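Local coordinates for PCF11 protein (PDB 1SZ9) that recognises the carboxy-terminal domain of RNA polymerase II through a helical CTD-interacting domain and probably takes part in processing the 3' ends of RNA, at residues K32-N37 with Q42-A47; S50-C55 with L61-A66; D68-C71 with P77-I80; R92-V97 with E132-K137; K110-P115 with L120-G125. One frame throughout, in Å; residues are numbered along the deposited sequence.

Contact 1 of 5, residues K32-N37 with Q42-A47; sequences KLAEEN and QYFVDA
L33 O is met by two nitrogens of N37 and, from across the contact, by the ring of F44. The side-chain amide gives the firmer bond. N37 ND2 lies 2.9 Å from L33 O, in the carbonyl plane and on a lone pair, and the bond is nearly straight at 164°. The backbone N of N37 adds a weak bond to the same oxygen. F44 CE2 comes to 3.5 Å from L33 O, obliquely to the ring.

N37 leaves the helical path just after helix 24-36. Its CG is anti to its carbonyl carbon (chi1 -59°), which folds the amide back onto the last turn. The CB of N37 then rests 3.8 Å from F44 CE2. One turn back, A34 CA is 3.9 Å from F44 CD2. The two helices follow each other in the all-helical, arm-repeat-like CTD-interacting domain, and F44 bridges them near the short link. With an alanine in place of F44 the ring would be gone, and A34 and the CB of N37 would probably face a gap.

The same ring also stacks with F12 of helix 3-16. The side chains of L33 and N37 reach that helix too, at I15 and I8. Y78 of helix 78-83 also touches F44.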
# COMPACT_ATOMS: atom_id res chain seq x y z
N LYS A 32 9.17 5.50 -8.73
CA LYS A 32 10.00 6.58 -9.25
C LYS A 32 9.14 7.82 -9.52
O LYS A 32 9.55 8.94 -9.26
CB LYS A 32 10.71 6.12 -10.54
CG LYS A 32 11.79 5.07 -10.31
CD LYS A 32 12.22 4.42 -11.63
CE LYS A 32 12.83 5.44 -12.58
NZ LYS A 32 13.32 4.80 -13.82
N LEU A 33 7.93 7.62 -10.05
CA LEU A 33 7.03 8.74 -10.29
C LEU A 33 6.66 9.41 -8.95
O LEU A 33 6.53 10.64 -8.86
CB LEU A 33 5.74 8.27 -10.99
CG LEU A 33 5.79 7.99 -12.50
CD1 LEU A 33 4.50 7.33 -12.98
CD2 LEU A 33 6.00 9.33 -13.24
N ALA A 34 6.49 8.60 -7.91
CA ALA A 34 6.14 9.12 -6.59
C ALA A 34 7.32 9.90 -5.99
O ALA A 34 7.13 10.90 -5.31
CB ALA A 34 5.72 7.97 -5.67
N GLU A 35 8.53 9.44 -6.25
CA GLU A 35 9.76 10.09 -5.78
C GLU A 35 9.98 11.44 -6.48
O GLU A 35 10.35 12.43 -5.87
CB GLU A 35 10.95 9.16 -6.06
CG GLU A 35 12.36 9.75 -5.87
CD GLU A 35 12.88 9.63 -4.44
OE1 GLU A 35 12.53 8.66 -3.75
OE2 GLU A 35 13.66 10.50 -4.00
N GLU A 36 9.71 11.46 -7.78
CA GLU A 36 9.93 12.65 -8.59
C GLU A 36 8.81 13.68 -8.60
O GLU A 36 9.01 14.80 -9.06
CB GLU A 36 10.21 12.22 -10.02
CG GLU A 36 11.55 11.55 -10.19
CD GLU A 36 11.60 10.69 -11.44
OE1 GLU A 36 10.93 11.04 -12.44
OE2 GLU A 36 12.31 9.66 -11.42
N ASN A 37 7.64 13.33 -8.09
CA ASN A 37 6.53 14.25 -8.12
C ASN A 37 5.83 14.36 -6.78
O ASN A 37 4.61 14.29 -6.70
CB ASN A 37 5.55 13.80 -9.20
CG ASN A 37 6.20 13.76 -10.57
OD1 ASN A 37 6.26 14.77 -11.27
ND2 ASN A 37 6.72 12.59 -10.96
N GLN A 42 -0.65 13.52 -2.80
CA GLN A 42 -2.02 13.18 -2.43
C GLN A 42 -2.80 12.54 -3.59
O GLN A 42 -3.67 11.68 -3.36
CB GLN A 42 -2.75 14.41 -1.89
CG GLN A 42 -4.21 14.11 -1.53
CD GLN A 42 -4.79 15.09 -0.53
OE1 GLN A 42 -4.37 16.26 -0.47
NE2 GLN A 42 -5.76 14.63 0.25
N TYR A 43 -2.49 12.93 -4.83
CA TYR A 43 -3.17 12.36 -5.99
C TYR A 43 -2.78 10.91 -6.14
O TYR A 43 -3.62 10.07 -6.42
CB TYR A 43 -2.82 13.13 -7.27
CG TYR A 43 -3.40 14.52 -7.27
CD1 TYR A 43 -4.78 14.70 -7.16
CD2 TYR A 43 -2.59 15.64 -7.32
CE1 TYR A 43 -5.33 15.97 -7.09
CE2 TYR A 43 -3.13 16.92 -7.26
CZ TYR A 43 -4.50 17.08 -7.14
OH TYR A 43 -5.04 18.33 -7.06
N PHE A 44 -1.49 10.62 -5.96
CA PHE A 44 -1.00 9.25 -6.06
C PHE A 44 -1.59 8.40 -4.93
O PHE A 44 -1.97 7.26 -5.14
CB PHE A 44 0.53 9.23 -6.01
CG PHE A 44 1.19 10.00 -7.13
CD1 PHE A 44 0.50 10.26 -8.31
CD2 PHE A 44 2.51 10.42 -7.01
CE1 PHE A 44 1.13 10.94 -9.37
CE2 PHE A 44 3.14 11.10 -8.07
CZ PHE A 44 2.44 11.36 -9.25
N VAL A 45 -1.68 8.96 -3.73
CA VAL A 45 -2.26 8.20 -2.62
C VAL A 45 -3.71 7.82 -2.91
O VAL A 45 -4.12 6.67 -2.75
CB VAL A 45 -2.17 8.99 -1.30
CG1 VAL A 45 -3.00 8.29 -0.21
CG2 VAL A 45 -0.72 9.07 -0.86
N ASP A 46 -4.50 8.79 -3.37
CA ASP A 46 -5.91 8.50 -3.65
C ASP A 46 -6.07 7.52 -4.79
O ASP A 46 -6.96 6.68 -4.76
CB ASP A 46 -6.68 9.78 -3.94
CG ASP A 46 -6.89 10.62 -2.70
OD1 ASP A 46 -6.88 10.05 -1.57
OD2 ASP A 46 -7.08 11.84 -2.85
N ALA A 47 -5.21 7.61 -5.79
CA ALA A 47 -5.26 6.69 -6.91
C ALA A 47 -5.00 5.25 -6.42
O ALA A 47 -5.71 4.31 -6.79
CB ALA A 47 -4.22 7.08 -7.94

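Contact 2 of 5, residues S50-C55 with L61-A66; sequences SRIEKC and LYAFYA
The F64 ring takes the end of I52 on one face. I52 CD1 stands over the ring centre, 4.0 Å from the centroid and 12° off the ring normal, a CH-pi contact. The second branch of I52 reaches the same ring further out, with CG2 3.9 Å from F64 CE2. The two side chains meet at about a right angle, so the isoleucine comes down onto the ring rather than lying along it. A second flat group, the guanidinium of R51, has C55 CB of its own segment over one face.

The chi1 of F64, -113°, lies away from the staggered values. It swings the ring toward I52, although the CB of F64 does not point straight at the opposite helix.

Helices 41-54 and 57-73 form an antiparallel helical hairpin here. The axes of 50-54 and 61-66 come within 8.8 Å and run at 164° to each other. The small side chain of A63 lies where the backbones are nearest, opposite I52. Its CB faces the other helix and lies 3.4 Å from I52 CG1, tighter than usual van der Waals contact. R51 lays its aliphatic part against the same methyl, with CG 3.5 Å from A63 CB.

K60, just before the second segment, hydrogen-bonds through NZ to I52 O and C55 O, at the C-terminal end of helix 41-54. Beyond the hairpin, I52 and F64 both pack on T93 of helix 86-95, and F64 also touches W112 of helix 99-112.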
# COMPACT_ATOMS: atom_id res chain seq x y z
N SER A 50 -7.86 4.07 -4.07
CA SER A 50 -9.04 3.85 -4.91
C SER A 50 -8.90 2.50 -5.61
O SER A 50 -9.84 1.70 -5.61
CB SER A 50 -9.18 4.99 -5.94
OG SER A 50 -10.24 4.71 -6.84
N ARG A 51 -7.73 2.23 -6.21
CA ARG A 51 -7.51 0.94 -6.88
C ARG A 51 -7.68 -0.23 -5.89
O ARG A 51 -8.35 -1.21 -6.19
CB ARG A 51 -6.12 0.87 -7.55
CG ARG A 51 -5.67 -0.58 -7.79
CD ARG A 51 -5.09 -0.93 -9.17
NE ARG A 51 -6.08 -0.90 -10.23
CZ ARG A 51 -6.24 -1.84 -11.17
NH1 ARG A 51 -5.48 -2.93 -11.21
NH2 ARG A 51 -7.19 -1.66 -12.08
N ILE A 52 -7.07 -0.12 -4.71
CA ILE A 52 -7.19 -1.19 -3.72
C ILE A 52 -8.66 -1.46 -3.38
O ILE A 52 -9.09 -2.61 -3.22
CB ILE A 52 -6.43 -0.83 -2.43
CG1 ILE A 52 -4.92 -0.86 -2.72
CG2 ILE A 52 -6.80 -1.79 -1.30
CD1 ILE A 52 -4.06 -0.24 -1.61
N GLU A 53 -9.43 -0.39 -3.26
CA GLU A 53 -10.84 -0.50 -2.92
C GLU A 53 -11.69 -1.03 -4.07
O GLU A 53 -12.61 -1.82 -3.86
CB GLU A 53 -11.35 0.86 -2.49
CG GLU A 53 -12.78 0.88 -2.02
CD GLU A 53 -13.11 2.18 -1.31
OE1 GLU A 53 -13.10 3.24 -1.98
OE2 GLU A 53 -13.35 2.14 -0.08
N LYS A 54 -11.39 -0.60 -5.29
CA LYS A 54 -12.15 -0.99 -6.48
C LYS A 54 -11.81 -2.31 -7.16
O LYS A 54 -12.70 -3.13 -7.40
CB LYS A 54 -12.08 0.11 -7.54
CG LYS A 54 -13.04 1.28 -7.36
CD LYS A 54 -12.87 1.99 -6.04
CE LYS A 54 -13.75 3.24 -6.02
NZ LYS A 54 -13.65 4.02 -4.76
N CYS A 55 -10.54 -2.51 -7.49
CA CYS A 55 -10.13 -3.72 -8.20
C CYS A 55 -10.52 -5.01 -7.49
O CYS A 55 -10.98 -4.98 -6.35
CB CYS A 55 -8.61 -3.69 -8.47
SG CYS A 55 -7.61 -4.11 -7.05
N LEU A 61 -3.84 -7.02 -3.91
CA LEU A 61 -2.53 -7.28 -3.33
C LEU A 61 -1.44 -6.49 -4.05
O LEU A 61 -0.60 -5.87 -3.43
CB LEU A 61 -2.16 -8.77 -3.39
CG LEU A 61 -0.77 -9.16 -2.85
CD1 LEU A 61 -0.69 -8.79 -1.36
CD2 LEU A 61 -0.51 -10.67 -3.04
N TYR A 62 -1.47 -6.53 -5.38
CA TYR A 62 -0.44 -5.85 -6.15
C TYR A 62 -0.49 -4.33 -5.99
O TYR A 62 0.55 -3.67 -6.00
CB TYR A 62 -0.54 -6.29 -7.62
CG TYR A 62 -0.63 -7.80 -7.71
CD1 TYR A 62 0.31 -8.62 -7.09
CD2 TYR A 62 -1.69 -8.41 -8.39
CE1 TYR A 62 0.20 -10.02 -7.13
CE2 TYR A 62 -1.81 -9.79 -8.45
CZ TYR A 62 -0.87 -10.59 -7.82
OH TYR A 62 -1.02 -11.96 -7.86
N ALA A 63 -1.69 -3.79 -5.78
CA ALA A 63 -1.83 -2.35 -5.54
C ALA A 63 -1.22 -2.05 -4.16
O ALA A 63 -0.60 -1.01 -3.96
CB ALA A 63 -3.33 -1.94 -5.57
N PHE A 64 -1.43 -2.96 -3.21
CA PHE A 64 -0.82 -2.78 -1.88
C PHE A 64 0.71 -2.90 -2.00
O PHE A 64 1.45 -2.29 -1.23
CB PHE A 64 -1.34 -3.83 -0.88
CG PHE A 64 -2.18 -3.25 0.23
CD1 PHE A 64 -1.61 -2.37 1.16
CD2 PHE A 64 -3.53 -3.59 0.36
CE1 PHE A 64 -2.37 -1.84 2.20
CE2 PHE A 64 -4.30 -3.07 1.40
CZ PHE A 64 -3.72 -2.18 2.33
N TYR A 65 1.20 -3.70 -2.96
CA TYR A 65 2.66 -3.79 -3.13
C TYR A 65 3.17 -2.47 -3.68
O TYR A 65 4.28 -2.06 -3.39
CB TYR A 65 3.07 -4.95 -4.06
CG TYR A 65 2.97 -6.34 -3.44
CD1 TYR A 65 2.72 -6.52 -2.08
CD2 TYR A 65 3.15 -7.47 -4.23
CE1 TYR A 65 2.66 -7.83 -1.51
CE2 TYR A 65 3.10 -8.76 -3.68
CZ TYR A 65 2.86 -8.93 -2.33
OH TYR A 65 2.86 -10.21 -1.79
N ALA A 66 2.35 -1.79 -4.48
CA ALA A 66 2.73 -0.48 -5.00
C ALA A 66 2.84 0.50 -3.80
O ALA A 66 3.82 1.24 -3.67
CB ALA A 66 1.69 0.01 -5.99

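Contact 3 of 5, residues D68-C71 with P77-I80; sequences DSIC and PYTI
I70 meets Y78 with one methyl branch placed over a face of the tyrosine ring. I70 CG2 is 3.8 Å from the ring centroid and 28° off the ring normal, a CH-pi contact. The methyl is displaced toward the rim on the CB side, and its nearest ring atom is Y78 CG at 3.4 Å. It also touches Y78 CB, at 3.6 Å. The two side chains slant across each other, so the phenol end of Y78 extends past I70.

That polar end has its partner elsewhere. Y78 OH hydrogen-bonds to A34 O on helix 24-36, which ties down the far end of the ring while I70 covers one face.

The neighbouring pair, C71 and T79, is arranged differently. Here the backbones come nearest, with the CA atoms of C71 and T79 5.2 Å apart. T79 turns its methyl toward C71. A chi1 of 46° for OG1 leaves CG2 anti to the carbonyl carbon, 3.6 Å from C71 O and 4.0 Å from C71 CB. C71 SG lies alongside the start of the second helix, 3.9 Å from Y78 O.

The contact joins the C-terminal part of helix 57-73 to the first turn of helix 78-83. I70 also packs on I48 of helix 41-54 and on T31 and A34 of helix 24-36. L122 and F123, in the loop before helix 125-137, reach C71 from another direction.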
# COMPACT_ATOMS: atom_id res chain seq x y z
N ASP A 68 3.29 -0.27 -0.70
CA ASP A 68 4.43 -0.73 0.10
C ASP A 68 5.76 -0.21 -0.46
O ASP A 68 6.59 0.30 0.28
CB ASP A 68 4.45 -2.27 0.10
CG ASP A 68 5.57 -2.83 0.95
OD1 ASP A 68 5.43 -2.86 2.19
OD2 ASP A 68 6.59 -3.25 0.38
N SER A 69 5.96 -0.35 -1.77
CA SER A 69 7.20 0.09 -2.41
C SER A 69 7.40 1.60 -2.26
O SER A 69 8.47 2.07 -1.88
CB SER A 69 7.21 -0.32 -3.89
OG SER A 69 8.40 0.09 -4.55
N ILE A 70 6.35 2.37 -2.53
CA ILE A 70 6.42 3.81 -2.39
C ILE A 70 6.77 4.23 -0.95
O ILE A 70 7.63 5.09 -0.73
CB ILE A 70 5.07 4.46 -2.83
CG1 ILE A 70 4.97 4.38 -4.37
CG2 ILE A 70 4.96 5.90 -2.31
CD1 ILE A 70 3.55 4.60 -4.89
N CYS A 71 6.12 3.62 0.03
CA CYS A 71 6.42 3.96 1.42
C CYS A 71 7.82 3.56 1.87
O CYS A 71 8.51 4.34 2.54
CB CYS A 71 5.38 3.34 2.35
SG CYS A 71 3.78 4.13 2.18
N PRO A 77 6.25 12.07 1.96
CA PRO A 77 5.07 12.19 2.83
C PRO A 77 4.08 11.01 2.69
O PRO A 77 3.01 10.98 3.31
CB PRO A 77 4.45 13.49 2.37
CG PRO A 77 4.64 13.39 0.89
CD PRO A 77 6.08 12.89 0.75
N TYR A 78 4.45 10.04 1.85
CA TYR A 78 3.59 8.89 1.62
C TYR A 78 3.33 8.05 2.88
O TYR A 78 2.21 7.63 3.12
CB TYR A 78 4.17 8.05 0.49
CG TYR A 78 4.29 8.84 -0.80
CD1 TYR A 78 3.16 9.14 -1.56
CD2 TYR A 78 5.53 9.32 -1.22
CE1 TYR A 78 3.27 9.92 -2.73
CE2 TYR A 78 5.65 10.09 -2.37
CZ TYR A 78 4.52 10.39 -3.12
OH TYR A 78 4.68 11.15 -4.25
N THR A 79 4.37 7.81 3.69
CA THR A 79 4.22 7.05 4.92
C THR A 79 3.18 7.73 5.82
O THR A 79 2.41 7.06 6.51
CB THR A 79 5.55 6.97 5.71
OG1 THR A 79 6.14 8.28 5.76
CG2 THR A 79 6.53 5.98 5.07
N ILE A 80 3.17 9.06 5.80
CA ILE A 80 2.24 9.83 6.60
C ILE A 80 0.84 9.78 5.99
O ILE A 80 -0.13 9.45 6.68
CB ILE A 80 2.69 11.32 6.70
CG1 ILE A 80 4.02 11.40 7.46
CG2 ILE A 80 1.63 12.16 7.41
CD1 ILE A 80 4.68 12.77 7.41

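Contact 4 of 5, residues R92-V97 with E132-K137; sequences RTYLLV and EQFLIK
Y94 and F134 both send their rings out with CG anti to the backbone N, chi1 -170° and 163°. In each case the CB already points at the opposite segment, and this torsion carries the ring further across. The rings meet as an offset edge-to-face pair. The edge of F134 is turned toward the face of Y94, with planes at 90° and centroids 5.3 Å apart. The nearest atoms are F134 CZ and Y94 CD1, at 3.6 Å. F134 CE2 sits 3.7 Å from Y94 CG.

L135 meets the other part of the tyrosine. Its CD2 methyl lies 3.5 Å from Y94 CE2, approaching the ring obliquely. L95 meets the same edge of F134, its CD2 in the ring plane and 3.9 Å from F134 CZ. An aspartate in place of Y94 would take away the ring, and is likely to leave F134 and L135 CD2 without this apolar partner and to bring a charge into an apolar contact.

All of these contacts are apolar and join parts distant in sequence. They set the C-terminal part of helix 86-95 against that of helix 125-137. Helix 99-112 lies beside both, with I106 touching Y94 and F109 touching L135. F87 and K91, further back on helix 86-95, also touch F134, and A140 of the C-terminal tail packs on Y94 and L135.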
# COMPACT_ATOMS: atom_id res chain seq x y z
N ARG A 92 -10.34 -4.26 5.27
CA ARG A 92 -11.36 -4.51 4.25
C ARG A 92 -10.82 -5.42 3.16
O ARG A 92 -11.52 -6.33 2.71
CB ARG A 92 -11.86 -3.19 3.63
CG ARG A 92 -12.83 -2.46 4.56
CD ARG A 92 -13.01 -1.00 4.18
NE ARG A 92 -13.68 -0.26 5.26
CZ ARG A 92 -13.77 1.06 5.33
NH1 ARG A 92 -13.23 1.83 4.38
NH2 ARG A 92 -14.38 1.63 6.36
N THR A 93 -9.58 -5.20 2.74
CA THR A 93 -8.97 -6.03 1.71
C THR A 93 -8.83 -7.47 2.20
O THR A 93 -9.19 -8.41 1.50
CB THR A 93 -7.57 -5.48 1.31
OG1 THR A 93 -7.74 -4.18 0.77
CG2 THR A 93 -6.89 -6.37 0.24
N TYR A 94 -8.29 -7.61 3.40
CA TYR A 94 -8.07 -8.92 4.01
C TYR A 94 -9.38 -9.72 4.05
O TYR A 94 -9.40 -10.92 3.77
CB TYR A 94 -7.54 -8.73 5.45
CG TYR A 94 -7.07 -10.02 6.09
CD1 TYR A 94 -7.98 -10.94 6.60
CD2 TYR A 94 -5.70 -10.33 6.17
CE1 TYR A 94 -7.55 -12.14 7.19
CE2 TYR A 94 -5.26 -11.54 6.75
CZ TYR A 94 -6.19 -12.43 7.26
OH TYR A 94 -5.79 -13.60 7.84
N LEU A 95 -10.47 -9.05 4.39
CA LEU A 95 -11.77 -9.70 4.47
C LEU A 95 -12.35 -10.09 3.11
O LEU A 95 -13.29 -10.89 3.03
CB LEU A 95 -12.76 -8.78 5.21
CG LEU A 95 -12.40 -8.55 6.69
CD1 LEU A 95 -13.29 -7.49 7.29
CD2 LEU A 95 -12.51 -9.88 7.47
N LEU A 96 -11.76 -9.53 2.05
CA LEU A 96 -12.25 -9.79 0.69
C LEU A 96 -11.34 -10.59 -0.21
O LEU A 96 -11.59 -10.71 -1.41
CB LEU A 96 -12.63 -8.46 0.02
CG LEU A 96 -13.85 -7.72 0.63
CD1 LEU A 96 -14.00 -6.32 0.02
CD2 LEU A 96 -15.13 -8.54 0.39
N VAL A 97 -10.26 -11.15 0.33
CA VAL A 97 -9.37 -11.95 -0.52
C VAL A 97 -9.21 -13.36 0.01
O VAL A 97 -9.56 -13.65 1.16
CB VAL A 97 -7.98 -11.29 -0.67
CG1 VAL A 97 -8.13 -9.90 -1.31
CG2 VAL A 97 -7.27 -11.22 0.71
N GLU A 132 -2.71 -5.26 13.87
CA GLU A 132 -2.28 -6.42 14.64
C GLU A 132 -3.44 -7.03 15.44
O GLU A 132 -3.59 -8.24 15.48
CB GLU A 132 -1.16 -6.05 15.62
CG GLU A 132 -0.64 -7.24 16.40
CD GLU A 132 0.57 -6.89 17.23
OE1 GLU A 132 0.47 -5.99 18.08
OE2 GLU A 132 1.63 -7.53 17.03
N GLN A 133 -4.24 -6.18 16.09
CA GLN A 133 -5.38 -6.66 16.87
C GLN A 133 -6.35 -7.40 15.95
O GLN A 133 -6.83 -8.47 16.30
CB GLN A 133 -6.10 -5.50 17.56
CG GLN A 133 -5.17 -4.69 18.43
CD GLN A 133 -5.85 -3.51 19.11
OE1 GLN A 133 -6.73 -2.86 18.52
NE2 GLN A 133 -5.43 -3.22 20.33
N PHE A 134 -6.63 -6.82 14.80
CA PHE A 134 -7.51 -7.44 13.82
C PHE A 134 -6.94 -8.81 13.38
O PHE A 134 -7.66 -9.79 13.31
CB PHE A 134 -7.66 -6.54 12.60
CG PHE A 134 -8.20 -7.25 11.38
CD1 PHE A 134 -9.54 -7.65 11.33
CD2 PHE A 134 -7.36 -7.54 10.31
CE1 PHE A 134 -10.03 -8.34 10.22
CE2 PHE A 134 -7.84 -8.23 9.19
CZ PHE A 134 -9.18 -8.64 9.14
N LEU A 135 -5.65 -8.88 13.07
CA LEU A 135 -5.06 -10.15 12.65
C LEU A 135 -5.18 -11.23 13.75
O LEU A 135 -5.44 -12.41 13.46
CB LEU A 135 -3.60 -9.95 12.23
CG LEU A 135 -3.43 -9.22 10.87
CD1 LEU A 135 -1.96 -9.07 10.56
CD2 LEU A 135 -4.14 -10.00 9.73
N ILE A 136 -4.98 -10.82 15.00
CA ILE A 136 -5.13 -11.74 16.13
C ILE A 136 -6.59 -12.25 16.15
O ILE A 136 -6.84 -13.45 16.28
CB ILE A 136 -4.80 -11.03 17.45
CG1 ILE A 136 -3.30 -10.80 17.55
CG2 ILE A 136 -5.31 -11.86 18.64
CD1 ILE A 136 -2.89 -9.89 18.71
N LYS A 137 -7.56 -11.35 16.00
CA LYS A 137 -8.97 -11.75 15.98
C LYS A 137 -9.35 -12.55 14.74
O LYS A 137 -10.47 -13.04 14.63
CB LYS A 137 -9.90 -10.52 16.07
CG LYS A 137 -9.97 -9.89 17.45
CD LYS A 137 -10.29 -10.95 18.51
CE LYS A 137 -10.01 -10.46 19.93
NZ LYS A 137 -9.80 -11.63 20.84

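Contact 5 of 5, residues K110-P115 with L120-G125; sequences KLWLNP and LPLFEG
W112 and F123 form the tight part of this contact. The edge of F123 points at one face of the indole, with planes at 81° and 4.9 Å between the centroids of the phenylalanine ring and the five-membered ring. F123 CE2 is the leading atom, 3.5 Å from W112 CD2. With CG anti to the backbone N (chi1 -169°), L122 sends CD2 to 3.4 Å from W112 CD1 and CD1 to 4.0 Å from P115 CB.

The backbones are pinned by one hydrogen bond. L122 N donates to W112 O at 2.8 Å, almost straight at 175° and nearly in line with the C=O. P121 CA adds a CA-H...O contact to the same oxygen.

The other side is looser. The side chains of L120 and P121 are exposed, and their CB atoms, like that of L113, point away from the partner segment. Still, L120 O sits 3.0 Å from P115 CD.

The contact folds the loop after helix 99-112 back over the end of that helix. W112 NE1 hydrogen-bonds to D68 of helix 57-73. The indole also touches L128 and I131 of helix 125-137, and F123 packs on F82 and S83 of helix 78-83.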
# COMPACT_ATOMS: atom_id res chain seq x y z
N LYS A 110 4.16 -7.76 8.54
CA LYS A 110 5.31 -8.06 9.37
C LYS A 110 6.50 -7.16 9.02
O LYS A 110 7.17 -6.65 9.90
CB LYS A 110 5.76 -9.52 9.21
CG LYS A 110 5.00 -10.53 10.06
CD LYS A 110 5.68 -11.88 9.91
CE LYS A 110 5.06 -12.94 10.77
NZ LYS A 110 5.89 -14.17 10.66
N LEU A 111 6.75 -6.97 7.73
CA LEU A 111 7.88 -6.12 7.34
C LEU A 111 7.60 -4.64 7.63
O LEU A 111 8.55 -3.86 7.75
CB LEU A 111 8.22 -6.31 5.85
CG LEU A 111 8.64 -7.73 5.47
CD1 LEU A 111 9.01 -7.76 3.99
CD2 LEU A 111 9.82 -8.20 6.32
N TRP A 112 6.33 -4.25 7.76
CA TRP A 112 6.04 -2.84 8.07
C TRP A 112 6.50 -2.53 9.50
O TRP A 112 6.73 -1.38 9.83
CB TRP A 112 4.54 -2.50 7.97
CG TRP A 112 3.95 -2.47 6.58
CD1 TRP A 112 4.63 -2.36 5.40
CD2 TRP A 112 2.56 -2.51 6.24
NE1 TRP A 112 3.74 -2.33 4.33
CE2 TRP A 112 2.47 -2.42 4.83
CE3 TRP A 112 1.39 -2.61 6.99
CZ2 TRP A 112 1.23 -2.43 4.15
CZ3 TRP A 112 0.16 -2.62 6.32
CH2 TRP A 112 0.10 -2.53 4.91
N LEU A 113 6.61 -3.55 10.35
CA LEU A 113 7.04 -3.37 11.75
C LEU A 113 8.55 -3.07 11.84
O LEU A 113 9.01 -2.50 12.81
CB LEU A 113 6.71 -4.63 12.56
CG LEU A 113 5.41 -4.73 13.37
CD1 LEU A 113 4.40 -3.66 12.98
CD2 LEU A 113 4.85 -6.12 13.21
N ASN A 114 9.31 -3.47 10.83
CA ASN A 114 10.74 -3.22 10.80
C ASN A 114 11.18 -3.07 9.33
O ASN A 114 11.94 -3.88 8.81
CB ASN A 114 11.50 -4.36 11.49
CG ASN A 114 13.01 -4.12 11.55
OD1 ASN A 114 13.45 -2.98 11.73
ND2 ASN A 114 13.81 -5.19 11.39
N PRO A 115 10.70 -2.00 8.66
CA PRO A 115 11.04 -1.77 7.25
C PRO A 115 12.53 -1.53 7.01
O PRO A 115 13.15 -0.72 7.68
CB PRO A 115 10.22 -0.55 6.89
CG PRO A 115 10.29 0.27 8.18
CD PRO A 115 10.09 -0.80 9.26
N LEU A 120 12.30 0.94 13.09
CA LEU A 120 11.27 1.98 13.25
C LEU A 120 10.08 1.64 12.36
O LEU A 120 10.22 1.58 11.15
CB LEU A 120 11.83 3.35 12.84
CG LEU A 120 12.99 3.91 13.69
CD1 LEU A 120 13.86 4.80 12.84
CD2 LEU A 120 12.44 4.66 14.89
N PRO A 121 8.90 1.41 12.95
CA PRO A 121 7.70 1.07 12.17
C PRO A 121 7.47 2.00 10.97
O PRO A 121 7.67 3.21 11.07
CB PRO A 121 6.57 1.16 13.20
CG PRO A 121 7.29 0.79 14.50
CD PRO A 121 8.58 1.56 14.38
N LEU A 122 7.04 1.43 9.85
CA LEU A 122 6.81 2.18 8.63
C LEU A 122 5.69 3.23 8.73
O LEU A 122 5.80 4.32 8.19
CB LEU A 122 6.51 1.21 7.47
CG LEU A 122 6.49 1.75 6.03
CD1 LEU A 122 7.81 2.46 5.66
CD2 LEU A 122 6.24 0.61 5.09
N PHE A 123 4.63 2.90 9.44
CA PHE A 123 3.49 3.79 9.58
C PHE A 123 3.19 4.17 11.02
O PHE A 123 3.77 3.63 11.97
CB PHE A 123 2.25 3.10 9.00
CG PHE A 123 2.40 2.68 7.56
CD1 PHE A 123 2.26 3.62 6.54
CD2 PHE A 123 2.69 1.36 7.23
CE1 PHE A 123 2.40 3.24 5.21
CE2 PHE A 123 2.83 0.97 5.91
CZ PHE A 123 2.69 1.91 4.89
N GLU A 124 2.27 5.11 11.16
CA GLU A 124 1.82 5.56 12.47
C GLU A 124 1.57 4.32 13.34
O GLU A 124 0.90 3.35 12.93
CB GLU A 124 0.53 6.36 12.32
CG GLU A 124 0.75 7.77 11.77
CD GLU A 124 -0.52 8.62 11.80
OE1 GLU A 124 -1.18 8.68 12.86
OE2 GLU A 124 -0.86 9.23 10.76
N GLY A 125 2.15 4.36 14.54
CA GLY A 125 2.01 3.25 15.47
C GLY A 125 0.56 2.84 15.67
O GLY A 125 0.28 1.64 15.84

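Overall arrangement
The contacts follow the path of an all-helical domain. Contacts 1, 2 and 3 come in series along the chain. Contacts 1 and 2 share helix 41-54, and contacts 2 and 3 share helix 57-73. Contact 5 falls within the stretch of chain that contact 4 bridges. Contacts 1 and 3 are close, with centres about 9 Å apart, and touch directly. Contacts 3 and 5 also touch, about 11 Å between centres. Contacts 1 and 4 lie on opposite sides of the chain's centre, with about 26 Å between their centres. Contact 2 reaches both contacts 4 and 5 by packing. Contacts 1 to 3 join successive helices, while contact 4 skips helix 99-112, consistent with an arm-repeat-like scaffold for recognising the polymerase tail.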